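Local coordinates for putative carboxynorspermidine decarboxylase protein (Sinorhizobium meliloti, PDB 3MT1), which probably catalyses the pyridoxal 5'-phosphate-dependent decarboxylation of carboxynorspermidine and carboxyspermidine to norspermidine and spermidine, as a homodimer, at residues 19-24 with 201-206; 244-249 with 257-262. One frame throughout, in Å; residues are numbered along the deposited sequence.

Interaction 1: residues 19-24 with 201-206; sequences ERIAHV and HFTGDD
R20 reaches from helix 11-28 to the 201-206 loop and grips it at two points with a single nitrogen. The loop follows the seventh strand, 193-195, of the eight-stranded parallel barrel that class-II Orn/Lys/Arg decarboxylases carry, and the helix leads into the first, 31-35. NH1 of R20 donates to OD1 of D205 at 2.7 Å with an N-H...O angle of 150°, forming a salt bridge; NH2 adds only a weak bond to the same oxygen. The guanidinium and carboxylate planes stand 76° apart, so this is not a flat, two-oxygen pairing. The second NH1 bond, 3.1 Å to the carbonyl O of T203, lies in the guanidinium plane but comes from above the carbonyl plane. The arginine chain, extended from CG to NE, supplies the reach. With an alanine in place of R20, D205 would probably lose its counter-charge here and T203 O this side-chain donor.

Beneath this polar edge the contact is apolar. CG2 of V24 lies 3.7 Å from CD1 of F202, while CG1 of I21 comes 4.1 Å from CE1 of the same ring. The F202 chi1 of 61° sets CG between its backbone N and carbonyl carbon and brings the end of the ring close to the helix, although the CB bond itself does not aim there. I21 CG1 also meets CG2 of T203, at 3.8 Å.

Farther out, F212 of helix 209-223 meets the F202 ring and also touches V24. The backbone of H201-G204 makes a type I turn, closed by a weak bond from G204 N to H201 O. The T203 hydroxyl takes no part across the contact: OG1 is hydrogen-bonded to the carbonyl O of A234.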
# COMPACT_ATOMS: atom_id res chain seq x y z
N GLU B 19 -24.39 -4.70 17.80
CA GLU B 19 -25.74 -5.03 18.24
C GLU B 19 -26.68 -5.32 17.08
O GLU B 19 -27.63 -6.09 17.22
CB GLU B 19 -26.33 -3.91 19.07
CG GLU B 19 -25.57 -3.59 20.31
CD GLU B 19 -26.04 -2.29 20.95
OE1 GLU B 19 -26.45 -1.33 20.24
OE2 GLU B 19 -25.99 -2.21 22.19
N ARG B 20 -26.42 -4.70 15.93
CA ARG B 20 -27.34 -4.89 14.80
C ARG B 20 -27.05 -6.24 14.15
O ARG B 20 -27.96 -6.96 13.75
CB ARG B 20 -27.23 -3.74 13.82
CG ARG B 20 -27.44 -2.40 14.49
CD ARG B 20 -27.28 -1.26 13.52
NE ARG B 20 -27.99 -0.08 14.00
CZ ARG B 20 -28.19 1.02 13.30
NH1 ARG B 20 -27.70 1.14 12.07
NH2 ARG B 20 -28.85 2.02 13.85
N ILE B 21 -25.77 -6.58 14.10
CA ILE B 21 -25.32 -7.93 13.76
C ILE B 21 -25.98 -9.04 14.63
O ILE B 21 -26.65 -9.93 14.11
CB ILE B 21 -23.76 -8.00 13.76
CG1 ILE B 21 -23.24 -7.20 12.56
CG2 ILE B 21 -23.28 -9.45 13.73
CD1 ILE B 21 -21.77 -7.27 12.29
N ALA B 22 -25.79 -8.98 15.95
CA ALA B 22 -26.46 -9.89 16.89
C ALA B 22 -28.00 -10.04 16.59
O ALA B 22 -28.54 -11.15 16.47
CB ALA B 22 -26.23 -9.40 18.29
N HIS B 23 -28.68 -8.90 16.46
CA HIS B 23 -30.10 -8.86 16.12
C HIS B 23 -30.36 -9.75 14.89
O HIS B 23 -31.21 -10.62 14.92
CB HIS B 23 -30.50 -7.40 15.88
CG HIS B 23 -31.93 -7.22 15.52
ND1 HIS B 23 -32.90 -6.93 16.45
CD2 HIS B 23 -32.56 -7.25 14.32
CE1 HIS B 23 -34.07 -6.81 15.85
NE2 HIS B 23 -33.89 -7.00 14.55
N VAL B 24 -29.59 -9.56 13.82
CA VAL B 24 -29.71 -10.40 12.64
C VAL B 24 -29.48 -11.88 12.97
O VAL B 24 -30.27 -12.73 12.57
CB VAL B 24 -28.74 -9.97 11.53
CG1 VAL B 24 -28.60 -11.08 10.47
CG2 VAL B 24 -29.16 -8.63 10.93
N HIS B 201 -24.75 -4.51 3.03
CA HIS B 201 -24.71 -3.42 4.02
C HIS B 201 -25.93 -3.39 4.93
O HIS B 201 -26.67 -2.39 4.96
CB HIS B 201 -24.48 -2.07 3.33
CG HIS B 201 -23.60 -1.14 4.10
ND1 HIS B 201 -24.09 -0.11 4.88
CD2 HIS B 201 -22.25 -1.10 4.23
CE1 HIS B 201 -23.08 0.54 5.43
NE2 HIS B 201 -21.95 -0.05 5.07
N PHE B 202 -26.13 -4.49 5.67
CA PHE B 202 -27.31 -4.62 6.54
C PHE B 202 -27.24 -3.89 7.87
O PHE B 202 -28.24 -3.80 8.58
CB PHE B 202 -27.72 -6.07 6.73
CG PHE B 202 -26.68 -6.93 7.36
CD1 PHE B 202 -26.65 -7.09 8.74
CD2 PHE B 202 -25.74 -7.58 6.57
CE1 PHE B 202 -25.69 -7.88 9.34
CE2 PHE B 202 -24.77 -8.38 7.16
CZ PHE B 202 -24.74 -8.53 8.56
N THR B 203 -26.07 -3.37 8.21
CA THR B 203 -25.87 -2.52 9.38
C THR B 203 -26.08 -1.03 9.08
O THR B 203 -25.92 -0.18 9.97
CB THR B 203 -24.42 -2.69 10.00
OG1 THR B 203 -23.43 -2.38 9.01
CG2 THR B 203 -24.19 -4.11 10.53
N GLY B 204 -26.41 -0.69 7.84
CA GLY B 204 -26.67 0.70 7.52
C GLY B 204 -27.92 1.20 8.24
O GLY B 204 -28.83 0.42 8.56
N ASP B 205 -27.98 2.49 8.51
CA ASP B 205 -29.19 3.01 9.12
C ASP B 205 -30.30 2.85 8.08
O ASP B 205 -30.05 3.07 6.89
CB ASP B 205 -29.02 4.48 9.55
CG ASP B 205 -27.90 4.68 10.58
OD1 ASP B 205 -27.50 3.70 11.27
OD2 ASP B 205 -27.41 5.82 10.70
N ASP B 206 -31.48 2.39 8.51
CA ASP B 206 -32.64 2.29 7.62
C ASP B 206 -32.69 1.00 6.80
O ASP B 206 -33.65 0.77 6.06
CB ASP B 206 -32.75 3.51 6.70
CG ASP B 206 -32.97 4.82 7.48
OD1 ASP B 206 -33.86 4.83 8.38
OD2 ASP B 206 -32.25 5.83 7.17

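Interaction 2: residues 244-249 with 257-262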
# COMPACT_ATOMS: atom_id res chain seq x y z
N VAL B 244 -6.36 14.08 11.51
CA VAL B 244 -5.17 14.76 10.96
C VAL B 244 -5.10 16.29 11.27
O VAL B 244 -6.10 16.89 11.68
CB VAL B 244 -5.00 14.58 9.41
CG1 VAL B 244 -5.01 13.11 9.01
CG2 VAL B 244 -6.08 15.36 8.65
N THR B 245 -3.93 16.88 11.06
CA THR B 245 -3.69 18.27 11.32
C THR B 245 -3.30 18.90 10.00
O THR B 245 -2.69 18.26 9.17
CB THR B 245 -2.55 18.46 12.36
OG1 THR B 245 -2.94 17.85 13.60
CG2 THR B 245 -2.33 19.90 12.67
N VAL B 246 -3.66 20.18 9.82
CA VAL B 246 -3.17 20.95 8.68
C VAL B 246 -1.79 21.45 9.01
O VAL B 246 -1.55 21.91 10.13
CB VAL B 246 -4.10 22.12 8.36
CG1 VAL B 246 -3.47 23.08 7.34
CG2 VAL B 246 -5.44 21.58 7.87
N LEU B 247 -0.88 21.33 8.06
CA LEU B 247 0.52 21.70 8.25
C LEU B 247 0.92 22.93 7.42
O LEU B 247 1.82 23.66 7.79
CB LEU B 247 1.42 20.52 7.89
CG LEU B 247 1.31 19.20 8.63
CD1 LEU B 247 2.24 18.29 7.97
CD2 LEU B 247 1.66 19.32 10.10
N ASP B 248 0.27 23.12 6.28
CA ASP B 248 0.53 24.27 5.44
C ASP B 248 -0.68 24.63 4.61
O ASP B 248 -1.54 23.80 4.33
CB ASP B 248 1.73 24.05 4.52
CG ASP B 248 2.45 25.36 4.17
OD1 ASP B 248 2.37 26.35 4.95
OD2 ASP B 248 3.10 25.38 3.10
N THR B 249 -0.73 25.89 4.23
CA THR B 249 -1.85 26.42 3.49
C THR B 249 -1.29 27.09 2.25
O THR B 249 -0.19 27.61 2.28
CB THR B 249 -2.63 27.35 4.41
OG1 THR B 249 -3.66 26.55 5.03
CG2 THR B 249 -3.23 28.52 3.68
N ALA B 257 -4.76 22.67 1.19
CA ALA B 257 -4.26 22.43 2.53
C ALA B 257 -3.57 21.06 2.63
O ALA B 257 -4.10 20.05 2.18
CB ALA B 257 -5.39 22.57 3.56
N ILE B 258 -2.38 21.05 3.24
CA ILE B 258 -1.58 19.85 3.45
C ILE B 258 -1.80 19.29 4.85
O ILE B 258 -1.66 20.02 5.83
CB ILE B 258 -0.05 20.14 3.34
CG1 ILE B 258 0.26 21.15 2.22
CG2 ILE B 258 0.77 18.81 3.21
CD1 ILE B 258 0.16 20.55 0.81
N VAL B 259 -2.11 18.00 4.95
CA VAL B 259 -2.29 17.37 6.24
C VAL B 259 -1.18 16.34 6.52
O VAL B 259 -0.44 15.92 5.60
CB VAL B 259 -3.66 16.70 6.39
CG1 VAL B 259 -4.77 17.73 6.13
CG2 VAL B 259 -3.79 15.48 5.47
N ASP B 260 -1.08 15.96 7.79
CA ASP B 260 0.03 15.15 8.22
C ASP B 260 -0.21 13.65 7.97
O ASP B 260 0.02 12.82 8.83
CB ASP B 260 0.43 15.46 9.65
CG ASP B 260 -0.68 15.15 10.68
OD1 ASP B 260 -1.84 14.84 10.31
OD2 ASP B 260 -0.35 15.24 11.90
N SER B 261 -0.62 13.32 6.76
CA SER B 261 -0.96 11.97 6.42
C SER B 261 -0.82 11.85 4.91
O SER B 261 -0.49 12.84 4.25
CB SER B 261 -2.41 11.71 6.82
OG SER B 261 -2.84 10.38 6.55
N SER B 262 -1.09 10.66 4.37
CA SER B 262 -0.98 10.39 2.93
C SER B 262 -1.97 9.29 2.52
O SER B 262 -2.03 8.23 3.15
CB SER B 262 0.44 9.93 2.65
OG SER B 262 0.65 9.59 1.30
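D260 closes one end of this strand pair with a side-chain oxygen where a backbone carbonyl would be expected. Its OD1 accepts the T245 N-H at 3.0 Å and 165°, a straight bond although the donor sits 56° out of the carboxylate plane. The backbone returns the bond, D260 N donating to T245 O at 3.1 Å. A chi1 of 62° puts CG of D260 between its own N and carbonyl carbon, folding the carboxylate back over T245, and D260 is itself the centre of an inverse gamma turn. The other oxygen, OD2, is held by T4, whose hydroxyl also bonds T245 OG1.

Farther along, the segments form the antiparallel hairpin of strands 240-251 and 255-259, part of the C-terminal sheet domain. V246 and V259 make a non-hydrogen-bonded pair, and so do T249 and A257, yet two residues separate the first partners from the second on one strand and only one on the other. The extra residue makes a classic beta bulge, L247 and D248 together facing I258: L247 N donates to I258 O at 2.7 Å, and I258 N to D248 O at 3.1 Å.

The faces differ. V244 CG2 packs 3.6 Å from V259 CB, and V244 also touches I316 and F318 of strand 315-318. L247 crosses D260 at about a right angle, its CD1 3.8 Å from D260 CB. D248 points to the other face, CB 4.0 Å from I258 CG1, and its carboxylate finds its partners across the dimer interface: OD2 bonds S100 OG, and OD1 S102 OG, of the second subunit.

How the interactions relate
Interaction 1 belongs to the barrel and interaction 2 to the C-terminal sheet domain; their centres are about 35 Å apart and their nearest atoms about 22 Å, so neither touches the other. They also follow in series along the chain, 19-24 with 201-206 closing before 244-249 with 257-262 opens. Interaction 1 is the one near a predicted site: the side chain of T203 lies about 7 Å from that of E233, a probable substrate-binding residue. Interaction 2 lies away from the predicted substrate residues but meets the second subunit through L247, D248 and I258, whereas no other protein chain of the dimer touches the segments of interaction 1.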